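Local coordinates for protein UDP-N-acetylenolpyruvoylglucosamine reductase (Listeria monocytogenes, PDB 3TX1) that catalyses the NADPH-dependent, FAD-mediated reduction of UDP-N-acetylenolpyruvoylglucosamine to UDP-N-acetylmuramate, a step of peptidoglycan biosynthesis, at residues K256-S261 against V309-E314; G279-I284 against N294-V299. All blocks are in the same frame, centred on the assembly; numbering follows the deposited sequence.

Contact 1: residues K256-S261 against V309-E314; sequences KLIQDS and VELETE
L257 of helix 254-260 reaches over to V309 and L311, which lie in the loop that follows helix 289-307. Its CB leaves the helix toward the loop, and CG lies anti to the carbonyl carbon, beside the backbone N (chi1 -85°), from where CD1 reaches both loop side chains. CD1 alone does the touching: it lies 3.9 Å from CG1 of V309 and 4.0 Å from CD2 of L311, two partners in directions roughly at a right angle. L257 and L311 run past one another in opposite directions, whereas the V309 branch comes in at a slant. The other methyl of L311, CD1, packs on CG1 of I258 at 4.0 Å, so one leucine fork serves two successive helix residues. L257, I258 and L311 are buried, and branched aliphatic chains suit such a place because they fill it with methyls and bring in no polar group needing a partner. Alternation in the extended loop turns V309 and L311 inward and E310 outward, where it forms a salt bridge with R304. Four residues on from L257, OG of S261 bonds back to O of L257 at 3.0 Å, from above the carbonyl plane; that oxygen also accepts from N of S261. The whole is apolar helix-on-loop packing within the C-terminal domain of MurB, on the segment that leads to E314, a predicted active-site residue.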
# COMPACT_ATOMS: atom_id res chain seq x y z
N LYS A 256 21.72 5.09 -3.50
CA LYS A 256 23.13 5.40 -3.74
C LYS A 256 23.98 4.61 -2.80
O LYS A 256 24.99 4.07 -3.23
CB LYS A 256 23.41 6.88 -3.59
CG LYS A 256 24.73 7.34 -4.20
CD LYS A 256 24.71 7.26 -5.73
CE LYS A 256 25.66 8.26 -6.38
NZ LYS A 256 27.09 8.05 -5.98
N LEU A 257 23.59 4.54 -1.52
CA LEU A 257 24.34 3.76 -0.52
C LEU A 257 24.39 2.28 -0.94
O LEU A 257 25.44 1.63 -0.98
CB LEU A 257 23.62 3.82 0.81
CG LEU A 257 23.85 4.97 1.78
CD1 LEU A 257 22.83 4.82 2.89
CD2 LEU A 257 25.25 4.92 2.35
N ILE A 258 23.22 1.76 -1.28
CA ILE A 258 23.15 0.41 -1.66
C ILE A 258 24.12 0.17 -2.82
O ILE A 258 24.97 -0.72 -2.76
CB ILE A 258 21.70 0.02 -1.97
CG1 ILE A 258 20.89 0.24 -0.70
CG2 ILE A 258 21.63 -1.41 -2.44
CD1 ILE A 258 19.43 -0.18 -0.75
N GLN A 259 24.02 1.03 -3.83
CA GLN A 259 24.82 0.87 -5.02
C GLN A 259 26.28 0.98 -4.66
O GLN A 259 27.08 0.13 -5.02
CB GLN A 259 24.42 1.91 -6.01
CG GLN A 259 24.76 1.59 -7.44
CD GLN A 259 24.16 2.61 -8.37
OE1 GLN A 259 23.73 3.68 -7.94
NE2 GLN A 259 24.11 2.30 -9.65
N ASP A 260 26.59 1.98 -3.85
CA ASP A 260 27.96 2.17 -3.35
C ASP A 260 28.52 0.99 -2.53
O ASP A 260 29.73 0.83 -2.45
CB ASP A 260 28.05 3.46 -2.51
CG ASP A 260 27.91 4.74 -3.37
OD1 ASP A 260 27.87 4.67 -4.62
OD2 ASP A 260 27.86 5.84 -2.77
N SER A 261 27.66 0.20 -1.89
CA SER A 261 28.14 -0.94 -1.10
C SER A 261 28.38 -2.21 -1.92
O SER A 261 28.71 -3.25 -1.37
CB SER A 261 27.19 -1.23 0.06
OG SER A 261 27.07 -0.07 0.85
N VAL A 309 25.64 3.24 8.46
CA VAL A 309 24.38 3.92 8.31
C VAL A 309 23.30 2.87 8.45
O VAL A 309 23.41 1.80 7.85
CB VAL A 309 24.29 4.60 6.93
CG1 VAL A 309 22.96 5.32 6.77
CG2 VAL A 309 25.45 5.56 6.70
N GLU A 310 22.27 3.18 9.24
CA GLU A 310 21.11 2.32 9.49
C GLU A 310 20.03 2.47 8.44
O GLU A 310 19.29 3.47 8.44
CB GLU A 310 20.44 2.70 10.81
CG GLU A 310 21.22 2.38 12.06
CD GLU A 310 21.25 0.90 12.41
OE1 GLU A 310 21.31 0.58 13.64
OE2 GLU A 310 21.20 0.07 11.46
N LEU A 311 19.88 1.49 7.57
CA LEU A 311 18.79 1.59 6.61
C LEU A 311 17.56 1.02 7.27
O LEU A 311 17.56 -0.12 7.70
CB LEU A 311 19.10 0.87 5.31
CG LEU A 311 20.09 1.58 4.39
CD1 LEU A 311 20.48 0.65 3.26
CD2 LEU A 311 19.52 2.88 3.84
N GLU A 312 16.53 1.82 7.41
CA GLU A 312 15.32 1.34 8.03
C GLU A 312 14.29 1.13 6.97
O GLU A 312 14.19 1.91 6.01
CB GLU A 312 14.91 2.30 9.13
CG GLU A 312 16.05 2.34 10.14
CD GLU A 312 15.85 3.25 11.34
OE1 GLU A 312 14.93 4.12 11.31
OE2 GLU A 312 16.66 3.08 12.31
N THR A 313 13.56 0.03 7.08
CA THR A 313 12.61 -0.28 6.03
C THR A 313 11.45 0.73 5.97
O THR A 313 10.99 1.25 6.99
CB THR A 313 12.03 -1.69 6.22
OG1 THR A 313 11.51 -1.80 7.54
CG2 THR A 313 13.07 -2.75 6.05
N GLU A 314 11.03 1.07 4.76
CA GLU A 314 9.86 1.87 4.56
C GLU A 314 8.72 0.86 4.44
O GLU A 314 7.73 0.95 5.15
CB GLU A 314 10.02 2.78 3.32
CG GLU A 314 8.76 3.14 2.51
CD GLU A 314 7.77 4.09 3.19
OE1 GLU A 314 7.03 4.83 2.47
OE2 GLU A 314 7.69 4.11 4.43

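Contact 2: residues G279-I284 against N294-V299; sequences GFIVNI and NLIAYV
I281, on strand 281-283, points into helix 289-307 and meets L295 and I296 there. Its two branches divide the work. CD1, at the end of the longer arm, lies 3.7 Å from CG1 of I296 and 4.1 Å from CG of L295, while the short branch CG2 touches CD2 of L295 at 4.0 Å. The I281 and I296 side chains cross at about a right angle; against L295, I281 runs past in the opposite direction. L295 swings CG away from its own N (chi1 -170°), which brings CD2 and the branch carbon to I281. Isoleucine fits the strand position because a beta-branched residue is at ease in an extended backbone and offers two separate carbon arms to the helix.

This is helix-on-sheet packing in the C-terminal domain: strand 281-283 is an outermost strand of a three-stranded antiparallel sheet, and helix 289-307 lies against one face of it. L295 also touches V273 and I268 of the other two strands, and V299, one turn further along the helix, likewise packs on V273. V282 turns its side chain from the helix, as the alternation of a strand requires.

Further out, polar bonds set the strand in place: the carbonyl O of I281 is hydrogen-bonded to OH of Y292, on the same helix, and N283 is held from both ends of its amide, ND2 bonding to the carbonyl O of T49 and OD1 accepting from the backbone N atoms of G285 and A287. F280, next to I281 in the chain, touches the bound FAD.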
# COMPACT_ATOMS: atom_id res chain seq x y z
N GLY A 279 17.45 0.80 -4.77
CA GLY A 279 16.61 0.83 -3.57
C GLY A 279 15.34 -0.01 -3.67
O GLY A 279 14.50 0.01 -2.76
N PHE A 280 15.23 -0.75 -4.78
CA PHE A 280 14.13 -1.65 -5.06
C PHE A 280 14.60 -3.09 -5.09
O PHE A 280 15.62 -3.43 -5.71
CB PHE A 280 13.63 -1.41 -6.46
CG PHE A 280 12.60 -0.35 -6.58
CD1 PHE A 280 12.92 0.99 -6.36
CD2 PHE A 280 11.34 -0.65 -7.06
CE1 PHE A 280 11.96 2.01 -6.52
CE2 PHE A 280 10.40 0.36 -7.25
CZ PHE A 280 10.71 1.70 -6.98
N ILE A 281 13.84 -3.97 -4.46
CA ILE A 281 14.14 -5.38 -4.55
C ILE A 281 13.09 -5.98 -5.49
O ILE A 281 11.91 -6.08 -5.13
CB ILE A 281 14.13 -6.03 -3.17
CG1 ILE A 281 15.32 -5.50 -2.41
CG2 ILE A 281 14.21 -7.54 -3.28
CD1 ILE A 281 15.37 -5.98 -0.98
N VAL A 282 13.50 -6.34 -6.69
CA VAL A 282 12.58 -6.91 -7.66
C VAL A 282 12.47 -8.44 -7.58
O VAL A 282 13.36 -9.11 -7.10
CB VAL A 282 12.98 -6.55 -9.11
CG1 VAL A 282 13.00 -5.06 -9.28
CG2 VAL A 282 14.35 -7.13 -9.43
N ASN A 283 11.41 -8.97 -8.16
CA ASN A 283 11.09 -10.38 -8.14
C ASN A 283 11.36 -10.90 -9.51
O ASN A 283 10.49 -10.86 -10.37
CB ASN A 283 9.60 -10.52 -7.85
CG ASN A 283 9.15 -11.95 -7.70
OD1 ASN A 283 9.88 -12.91 -7.98
ND2 ASN A 283 7.91 -12.11 -7.23
N ILE A 284 12.57 -11.39 -9.73
CA ILE A 284 12.93 -11.93 -11.02
C ILE A 284 12.30 -13.29 -11.32
O ILE A 284 12.70 -13.93 -12.29
CB ILE A 284 14.46 -12.02 -11.20
CG1 ILE A 284 15.07 -12.98 -10.19
CG2 ILE A 284 15.06 -10.63 -11.07
CD1 ILE A 284 16.53 -13.29 -10.46
N ASN A 294 15.55 -11.98 3.55
CA ASN A 294 16.94 -12.32 3.55
C ASN A 294 17.76 -11.29 2.78
O ASN A 294 18.81 -10.86 3.23
CB ASN A 294 17.13 -13.76 3.03
CG ASN A 294 16.94 -14.83 4.13
OD1 ASN A 294 16.52 -15.96 3.87
ND2 ASN A 294 17.27 -14.47 5.38
N LEU A 295 17.26 -10.84 1.65
CA LEU A 295 17.99 -9.82 0.93
C LEU A 295 17.94 -8.48 1.69
O LEU A 295 18.96 -7.79 1.82
CB LEU A 295 17.49 -9.71 -0.50
CG LEU A 295 18.27 -8.85 -1.47
CD1 LEU A 295 19.76 -9.10 -1.26
CD2 LEU A 295 17.82 -9.19 -2.89
N ILE A 296 16.78 -8.15 2.25
CA ILE A 296 16.69 -6.93 3.01
C ILE A 296 17.72 -6.95 4.13
O ILE A 296 18.48 -6.00 4.29
CB ILE A 296 15.29 -6.74 3.60
CG1 ILE A 296 14.28 -6.42 2.49
CG2 ILE A 296 15.31 -5.61 4.63
CD1 ILE A 296 12.86 -6.20 3.03
N ALA A 297 17.78 -8.02 4.89
CA ALA A 297 18.72 -8.04 6.02
C ALA A 297 20.20 -8.00 5.58
O ALA A 297 21.04 -7.34 6.21
CB ALA A 297 18.45 -9.22 6.91
N TYR A 298 20.49 -8.66 4.47
CA TYR A 298 21.86 -8.68 4.02
C TYR A 298 22.31 -7.28 3.53
O TYR A 298 23.45 -6.86 3.75
CB TYR A 298 22.01 -9.75 2.97
CG TYR A 298 23.37 -9.91 2.39
CD1 TYR A 298 24.31 -10.79 2.97
CD2 TYR A 298 23.71 -9.24 1.21
CE1 TYR A 298 25.57 -10.97 2.39
CE2 TYR A 298 24.96 -9.40 0.63
CZ TYR A 298 25.87 -10.25 1.22
OH TYR A 298 27.09 -10.34 0.61
N VAL A 299 21.39 -6.56 2.91
CA VAL A 299 21.66 -5.21 2.47
C VAL A 299 21.86 -4.33 3.68
O VAL A 299 22.89 -3.66 3.80
CB VAL A 299 20.51 -4.66 1.62
CG1 VAL A 299 20.57 -3.14 1.55
CG2 VAL A 299 20.50 -5.29 0.23

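How the contacts relate
Contact 2 is nested along the chain inside the loop that contact 1 closes, and their centres are 11 Å apart within the C-terminal domain. They meet directly through apolar atoms: CD1 of I258 packs on CG1 of V299 at 3.9 Å and on CA of G279 at 4.1 Å, and CG2 of T313 lies 3.9 Å from CG2 of I296. Helix 254-260 thus touches G279 as well as helix 289-307, and the 309-314 loop touches that helix too. The side chain of I258 is about 8 Å from that of S244, the predicted proton donor, and that of I281 about 10 Å from FAD; segment 309-314 ends in E314, a predicted active-site residue.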